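Local coordinates for alpha-L-rhamnosidase (Klebsiella oxytoca, PDB 4XHC), which hydrolyses terminal alpha-L-rhamnose residues from rhamnosides and, as a two-domain member of glycoside hydrolase family 78, holds rhamnose in its pocket, at residues I359-S364 with W505-P510; S429-I434 with P466-H471; A495-D498 with T503-E506. All coordinates share one frame; numbering follows the deposited sequence.

Contact 1 (I359-S364 with W505-P510); sequences IDWQAS and WEIFDP. With RAM (alpha-L-rhamnopyranose), chain C.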
# COMPACT_ATOMS: atom_id res chain seq x y z
N ILE A 359 -0.71 12.31 35.63
CA ILE A 359 -0.09 11.53 36.73
C ILE A 359 0.41 10.13 36.37
O ILE A 359 1.59 9.85 36.57
CB ILE A 359 -1.02 11.41 37.96
CG1 ILE A 359 -1.59 12.79 38.35
CG2 ILE A 359 -0.28 10.78 39.12
CD1 ILE A 359 -0.57 13.84 38.73
N ASP A 360 -0.46 9.26 35.87
CA ASP A 360 -0.07 7.89 35.46
C ASP A 360 -1.17 7.29 34.59
O ASP A 360 -2.27 7.82 34.53
CB ASP A 360 0.15 7.01 36.70
CG ASP A 360 0.80 5.64 36.39
OD1 ASP A 360 1.33 5.44 35.27
OD2 ASP A 360 0.80 4.76 37.28
N TRP A 361 -0.86 6.22 33.88
CA TRP A 361 -1.87 5.46 33.13
C TRP A 361 -2.54 4.43 34.04
O TRP A 361 -2.22 3.24 34.03
CB TRP A 361 -1.27 4.77 31.90
CG TRP A 361 -1.18 5.68 30.73
CD1 TRP A 361 -0.05 6.08 30.08
CD2 TRP A 361 -2.27 6.33 30.08
NE1 TRP A 361 -0.37 6.94 29.05
CE2 TRP A 361 -1.73 7.11 29.03
CE3 TRP A 361 -3.65 6.33 30.28
CZ2 TRP A 361 -2.53 7.88 28.18
CZ3 TRP A 361 -4.44 7.10 29.45
CH2 TRP A 361 -3.89 7.87 28.41
N GLN A 362 -3.47 4.92 34.85
CA GLN A 362 -4.13 4.12 35.88
C GLN A 362 -5.58 4.60 36.01
O GLN A 362 -5.88 5.53 36.75
CB GLN A 362 -3.37 4.27 37.20
CG GLN A 362 -4.01 3.62 38.41
CD GLN A 362 -4.16 2.14 38.28
OE1 GLN A 362 -5.11 1.66 37.68
NE2 GLN A 362 -3.21 1.40 38.83
N ALA A 363 -6.47 3.98 35.26
CA ALA A 363 -7.85 4.43 35.18
C ALA A 363 -8.57 4.54 36.53
O ALA A 363 -9.49 5.31 36.67
CB ALA A 363 -8.63 3.49 34.26
N SER A 364 -8.15 3.76 37.53
CA SER A 364 -8.82 3.78 38.82
C SER A 364 -8.19 4.78 39.82
O SER A 364 -8.51 4.77 41.01
CB SER A 364 -8.79 2.37 39.42
OG SER A 364 -7.46 2.01 39.80
N TRP A 505 10.30 0.55 27.92
CA TRP A 505 8.92 0.53 27.45
C TRP A 505 8.09 1.69 28.00
O TRP A 505 8.35 2.18 29.10
CB TRP A 505 8.25 -0.79 27.84
CG TRP A 505 9.02 -2.03 27.43
CD1 TRP A 505 9.98 -2.12 26.46
CD2 TRP A 505 8.87 -3.35 27.97
NE1 TRP A 505 10.44 -3.41 26.37
CE2 TRP A 505 9.78 -4.18 27.29
CE3 TRP A 505 8.07 -3.90 28.96
CZ2 TRP A 505 9.90 -5.54 27.58
CZ3 TRP A 505 8.19 -5.24 29.25
CH2 TRP A 505 9.10 -6.05 28.56
N GLU A 506 7.08 2.10 27.24
CA GLU A 506 6.11 3.08 27.71
C GLU A 506 5.35 2.59 28.96
O GLU A 506 5.21 3.34 29.94
CB GLU A 506 5.11 3.36 26.59
CG GLU A 506 4.05 4.40 26.92
CD GLU A 506 2.92 4.42 25.91
OE1 GLU A 506 2.78 3.41 25.18
OE2 GLU A 506 2.19 5.44 25.80
N ILE A 507 4.87 1.35 28.92
CA ILE A 507 4.04 0.77 29.97
C ILE A 507 4.75 -0.43 30.59
O ILE A 507 5.26 -1.28 29.87
CB ILE A 507 2.71 0.24 29.37
CG1 ILE A 507 1.99 1.33 28.56
CG2 ILE A 507 1.81 -0.34 30.44
CD1 ILE A 507 1.64 2.58 29.34
N PHE A 508 4.79 -0.52 31.92
CA PHE A 508 5.30 -1.73 32.60
C PHE A 508 4.85 -1.89 34.07
O PHE A 508 5.31 -1.18 34.97
CB PHE A 508 6.84 -1.80 32.50
CG PHE A 508 7.44 -3.08 33.05
CD1 PHE A 508 6.88 -4.32 32.74
CD2 PHE A 508 8.55 -3.03 33.87
CE1 PHE A 508 7.43 -5.48 33.26
CE2 PHE A 508 9.10 -4.20 34.39
CZ PHE A 508 8.53 -5.43 34.08
N ASP A 509 3.93 -2.82 34.28
CA ASP A 509 3.52 -3.27 35.61
C ASP A 509 4.03 -4.71 35.75
O ASP A 509 3.49 -5.61 35.11
CB ASP A 509 1.99 -3.21 35.73
CG ASP A 509 1.47 -3.81 37.04
OD1 ASP A 509 2.27 -4.12 37.95
OD2 ASP A 509 0.23 -3.97 37.14
N PRO A 510 5.07 -4.94 36.58
CA PRO A 510 5.68 -6.27 36.73
C PRO A 510 4.69 -7.39 37.02
O PRO A 510 4.87 -8.49 36.53
CB PRO A 510 6.61 -6.09 37.92
CG PRO A 510 7.00 -4.65 37.87
CD PRO A 510 5.84 -3.90 37.29
C1 RAM C . 0.15 9.01 26.11
C2 RAM C . 1.64 8.76 26.00
C3 RAM C . 2.42 10.00 26.35
C4 RAM C . 1.79 10.66 27.57
C5 RAM C . 0.42 11.19 27.18
C6 RAM C . -0.57 11.18 28.31
O1 RAM C . -0.47 8.41 25.04
O2 RAM C . 1.94 7.74 26.93
O3 RAM C . 3.79 9.68 26.63
O4 RAM C . 2.59 11.74 28.02
O5 RAM C . -0.13 10.41 26.10

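Contact 2 (S429-I434 with P466-H471); sequences SWASQI and PYLRHH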
# COMPACT_ATOMS: atom_id res chain seq x y z
N SER A 429 -3.23 5.70 47.34
CA SER A 429 -2.47 5.31 46.14
C SER A 429 -0.98 5.51 46.36
O SER A 429 -0.57 6.18 47.30
CB SER A 429 -2.92 6.15 44.94
OG SER A 429 -2.61 7.53 45.09
N TRP A 430 -0.17 4.90 45.49
CA TRP A 430 1.27 5.18 45.50
C TRP A 430 1.53 6.61 45.04
O TRP A 430 2.40 7.30 45.57
CB TRP A 430 2.03 4.23 44.58
CG TRP A 430 2.31 2.91 45.16
CD1 TRP A 430 1.42 1.90 45.36
CD2 TRP A 430 3.58 2.41 45.59
NE1 TRP A 430 2.05 0.81 45.90
CE2 TRP A 430 3.38 1.10 46.05
CE3 TRP A 430 4.86 2.96 45.64
CZ2 TRP A 430 4.41 0.32 46.54
CZ3 TRP A 430 5.89 2.17 46.13
CH2 TRP A 430 5.66 0.86 46.58
N ALA A 431 0.79 7.05 44.03
CA ALA A 431 1.03 8.34 43.42
C ALA A 431 0.91 9.50 44.42
O ALA A 431 1.77 10.38 44.48
CB ALA A 431 0.09 8.54 42.24
N SER A 432 -0.14 9.49 45.21
CA SER A 432 -0.35 10.52 46.22
C SER A 432 0.87 10.68 47.12
O SER A 432 1.30 11.80 47.39
CB SER A 432 -1.57 10.18 47.09
OG SER A 432 -2.74 10.07 46.30
N GLN A 433 1.43 9.56 47.58
CA GLN A 433 2.55 9.61 48.54
C GLN A 433 3.80 10.15 47.87
O GLN A 433 4.51 10.97 48.42
CB GLN A 433 2.86 8.22 49.09
CG GLN A 433 1.66 7.35 49.41
CD GLN A 433 0.58 8.09 50.17
OE1 GLN A 433 0.88 8.85 51.09
NE2 GLN A 433 -0.68 7.86 49.82
N ILE A 434 4.06 9.67 46.66
CA ILE A 434 5.26 10.04 45.92
C ILE A 434 5.29 11.55 45.69
O ILE A 434 6.30 12.20 45.95
CB ILE A 434 5.32 9.29 44.56
CG1 ILE A 434 5.57 7.80 44.80
CG2 ILE A 434 6.41 9.85 43.67
CD1 ILE A 434 5.25 6.92 43.61
N PRO A 466 7.03 3.34 33.91
CA PRO A 466 8.31 3.82 34.39
C PRO A 466 8.33 5.34 34.59
O PRO A 466 9.20 5.85 35.29
CB PRO A 466 9.28 3.41 33.28
CG PRO A 466 8.60 2.30 32.57
CD PRO A 466 7.15 2.64 32.62
N TYR A 467 7.38 6.06 33.99
CA TYR A 467 7.21 7.50 34.24
C TYR A 467 6.96 7.78 35.73
O TYR A 467 7.64 8.61 36.33
CB TYR A 467 6.05 8.04 33.40
CG TYR A 467 5.70 9.49 33.62
CD1 TYR A 467 6.50 10.50 33.14
CD2 TYR A 467 4.54 9.85 34.29
CE1 TYR A 467 6.19 11.84 33.33
CE2 TYR A 467 4.21 11.18 34.49
CZ TYR A 467 5.05 12.18 34.01
OH TYR A 467 4.74 13.51 34.19
N LEU A 468 5.99 7.09 36.31
CA LEU A 468 5.68 7.29 37.72
C LEU A 468 6.77 6.70 38.60
O LEU A 468 7.06 7.22 39.67
CB LEU A 468 4.32 6.69 38.09
CG LEU A 468 3.86 6.94 39.52
CD1 LEU A 468 3.95 8.42 39.86
CD2 LEU A 468 2.44 6.45 39.71
N ARG A 469 7.38 5.62 38.15
CA ARG A 469 8.45 5.00 38.91
C ARG A 469 9.65 5.92 39.03
O ARG A 469 10.33 5.92 40.05
CB ARG A 469 8.89 3.70 38.26
CG ARG A 469 7.83 2.63 38.33
CD ARG A 469 8.21 1.56 39.32
NE ARG A 469 7.22 0.49 39.36
CZ ARG A 469 7.35 -0.61 40.09
NH1 ARG A 469 8.44 -0.77 40.83
NH2 ARG A 469 6.42 -1.56 40.07
N HIS A 470 9.91 6.70 37.99
CA HIS A 470 10.97 7.70 38.05
C HIS A 470 10.84 8.56 39.29
O HIS A 470 11.83 8.86 39.96
CB HIS A 470 10.93 8.60 36.82
CG HIS A 470 11.66 9.89 37.00
ND1 HIS A 470 13.02 10.01 36.79
CD2 HIS A 470 11.23 11.11 37.39
CE1 HIS A 470 13.39 11.25 37.03
NE2 HIS A 470 12.32 11.94 37.40
N HIS A 471 9.61 8.96 39.58
CA HIS A 471 9.35 9.86 40.70
C HIS A 471 9.51 9.15 42.03
O HIS A 471 9.96 9.76 43.00
CB HIS A 471 7.97 10.50 40.54
CG HIS A 471 7.86 11.33 39.31
ND1 HIS A 471 7.48 10.79 38.09
CD2 HIS A 471 8.11 12.64 39.08
CE1 HIS A 471 7.49 11.74 37.18
NE2 HIS A 471 7.88 12.87 37.75

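Contact 3 (A495-D498 with T503-E506); sequences AMVD and TFWE. With RAM (alpha-L-rhamnopyranose), chain C.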
# COMPACT_ATOMS: atom_id res chain seq x y z
N ALA A 495 14.47 -5.86 35.23
CA ALA A 495 13.49 -6.85 34.77
C ALA A 495 13.22 -6.72 33.28
O ALA A 495 13.15 -7.73 32.58
CB ALA A 495 12.19 -6.72 35.55
N MET A 496 13.08 -5.49 32.79
CA MET A 496 12.90 -5.24 31.37
C MET A 496 14.13 -5.67 30.59
O MET A 496 14.01 -6.28 29.52
CB MET A 496 12.58 -3.76 31.10
CG MET A 496 11.13 -3.40 31.39
SD MET A 496 10.68 -1.71 30.94
CE MET A 496 11.44 -0.80 32.27
N VAL A 497 15.31 -5.39 31.13
CA VAL A 497 16.54 -5.85 30.49
C VAL A 497 16.60 -7.37 30.44
O VAL A 497 16.85 -7.93 29.37
CB VAL A 497 17.80 -5.31 31.20
CG1 VAL A 497 19.06 -5.98 30.65
CG2 VAL A 497 17.88 -3.80 31.03
N ASP A 498 16.34 -8.03 31.57
CA ASP A 498 16.35 -9.51 31.62
C ASP A 498 15.33 -10.15 30.65
O ASP A 498 15.59 -11.23 30.12
CB ASP A 498 16.09 -10.01 33.04
CG ASP A 498 17.24 -9.72 34.00
OD1 ASP A 498 18.41 -9.62 33.57
OD2 ASP A 498 16.96 -9.57 35.21
N THR A 503 15.22 -1.35 24.21
CA THR A 503 14.85 -0.01 24.65
C THR A 503 13.77 -0.13 25.73
O THR A 503 13.04 -1.12 25.76
CB THR A 503 14.29 0.81 23.49
OG1 THR A 503 13.24 0.09 22.86
CG2 THR A 503 15.37 1.07 22.47
N PHE A 504 13.67 0.86 26.61
CA PHE A 504 12.69 0.79 27.69
C PHE A 504 11.27 1.16 27.24
O PHE A 504 11.07 1.97 26.33
CB PHE A 504 13.14 1.61 28.90
CG PHE A 504 14.30 1.00 29.64
CD1 PHE A 504 14.27 -0.33 30.02
CD2 PHE A 504 15.43 1.75 29.92
CE1 PHE A 504 15.34 -0.91 30.68
CE2 PHE A 504 16.50 1.17 30.58
CZ PHE A 504 16.46 -0.15 30.96
N TRP A 505 10.30 0.55 27.92
CA TRP A 505 8.92 0.53 27.45
C TRP A 505 8.09 1.69 28.00
O TRP A 505 8.35 2.18 29.10
CB TRP A 505 8.25 -0.79 27.84
CG TRP A 505 9.02 -2.03 27.43
CD1 TRP A 505 9.98 -2.12 26.46
CD2 TRP A 505 8.87 -3.35 27.97
NE1 TRP A 505 10.44 -3.41 26.37
CE2 TRP A 505 9.78 -4.18 27.29
CE3 TRP A 505 8.07 -3.90 28.96
CZ2 TRP A 505 9.90 -5.54 27.58
CZ3 TRP A 505 8.19 -5.24 29.25
CH2 TRP A 505 9.10 -6.05 28.56
N GLU A 506 7.08 2.10 27.24
CA GLU A 506 6.11 3.08 27.71
C GLU A 506 5.35 2.59 28.96
O GLU A 506 5.21 3.34 29.94
CB GLU A 506 5.11 3.36 26.59
CG GLU A 506 4.05 4.40 26.92
CD GLU A 506 2.92 4.42 25.91
OE1 GLU A 506 2.78 3.41 25.18
OE2 GLU A 506 2.19 5.44 25.80
C1 RAM C . 0.15 9.01 26.11
C2 RAM C . 1.64 8.76 26.00
C3 RAM C . 2.42 10.00 26.35
C4 RAM C . 1.79 10.66 27.57
C5 RAM C . 0.42 11.19 27.18
C6 RAM C . -0.57 11.18 28.31
O1 RAM C . -0.47 8.41 25.04
O2 RAM C . 1.94 7.74 26.93
O3 RAM C . 3.79 9.68 26.63
O4 RAM C . 2.59 11.74 28.02
O5 RAM C . -0.13 10.41 26.10

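Contact 1 (I359-S364 with W505-P510)
Glu-506 and Trp-361 meet mainly through the bound rhamnose. The glutamate chain is extended, with CG anti to the backbone N (chi1 -179°), which carries the carboxylate out to the sugar. There OE2 accepts a hydrogen bond from the sugar hydroxyl O2 at 2.6 Å. The same O2 receives the indole N-H of Trp-361 in a nearly straight bond, NE1 to O2 3.2 Å with an angle of 164° at the hydrogen. The sugar oxygen lies at the indole edge, near the ring plane, so the ring is presented edge-on. Trp-361 CZ2 also lies 3.6 Å from sugar C1. Between the two side chains themselves, NE1 and OE2 remain 4.4 Å apart. The carboxylate has further partners: OE1 makes a salt bridge with Arg-241 and accepts the backbone N-H of Ser-525, while OE2 also pairs with the hydroxyl of Tyr-518. Next along the chain, Ile-507 supplies the direct apolar touch, its CD1 standing 4.0 Å from Trp-361 CD1 at an oblique angle to the indole. Phe-508 follows with backbone bonding to Asn-464, whose side-chain amide binds Trp-361 O and whose N-H goes to Asp-360 OD2; one residue thus joins both loops. Trp-361 itself centres an inverse gamma turn, closed by a weak bond from Gln-362 N to Asp-360 O. Trp-361 and Glu-506, one from each loop, are two residues of the rhamnose pocket of this six-hairpin glycosidase domain.

Contact 2 (S429-I434 with P466-H471)
The imidazole of His-471 leads away from Ile-434, which meets this residue at its root. One face of the ring carries His-470 CD2, 3.7 Å above its centre, and Tyr-467 C and Leu-468 O lie at the edge, in plane. His-471 CE1 in turn sits over one face of the Tyr-467 ring, offset toward the rim. A bond from His-471 ND1 to Tyr-467 O, 2.8 Å long and bent to 130° at the hydrogen, ties the ring back to its own helix; the carbonyl oxygen is tilted out of the ring plane. Trp-435 meets the imidazole as well. Ile-434 CG2 comes to 3.6 Å from His-471 CB, the two side chains crossing at about a right angle. The segments 430-434 and 466-471 of their helices run in broadly the same direction, axes 10.4 Å apart at closest approach and crossing at 37°, consistent with neighbouring helices in the (alpha/alpha)6 barrel of these glycosidases. Leu-468 lies between the helices: its CG stands anti to the backbone N (chi1 -175°), and its two methyls divide the work. CD2 lies 4.0 Å from Ala-431 CB, and CD1 lies 4.2 Å from Ile-434 CD1. All four touching residues are buried, and the side-chain contacts between the segments are apolar. At the start of helix 430-438, Ser-429 is the N-cap, its OG accepting Ser-432 N at 3.2 Å. Gln-433 folds back so that NE2 donates to Ser-429 O at 3.0 Å, in the carbonyl plane, while its OE1 accepts from Tyr-420 N.

Contact 3 (A495-D498 with T503-E506)
Met-496 wedges between the rings of Trp-505 and Phe-504, and this is where the contact is tightly packed. Its CG lies over one indole face in a CH-pi contact, 4.0 Å from the centroid of the Trp-505 six-membered ring and 13° off the normal. Farther along, SD approaches the five-membered ring of Trp-505 obliquely, 4.2 Å from its centroid. The chain then bends at chi3 (-75°) and delivers CE to Phe-504 CD1 at 3.6 Å, an oblique approach to that ring. Sulfur beside two aromatic rings gives a pair of Met-aromatic contacts, which join the last turn of helix 482-498 to the extended loop that follows. Phe-504 leans in turn on Ile-219 and Val-222 of helix 214-230, and Trp-505 meets Tyr-526 and Phe-508 edge-to-face. Toward the helix end the packing thins. Val-497, only partly buried, contributes CG2 alone, 3.9 Å from Phe-504 CE1, and Asp-498 beyond it is exposed to solvent. At the other end of the loop, CB of Glu-506 points away from the helix, and its carboxylate belongs to the rhamnose pocket.

In the fold
Followed from the N terminus, the chain completes its beta-rich N-terminal part before entering the helical glycosidase domain that holds all three contacts. The loop 359-364, between helices 322-340 and 368-389, opens contact 1, which closes only at 505-510. Contact 2 is nested within that span, joining helix 430-438 to helix 466-478 with 31 residues between the segments. After contact 2, contact 3 closes the four-residue loop behind helix 482-498, on residues Trp-505 and Glu-506 that it shares with contact 1. Pro-466 packs against that shared segment and Leu-468 against Asp-360, so helix 466-478 touches both sugar-binding loops.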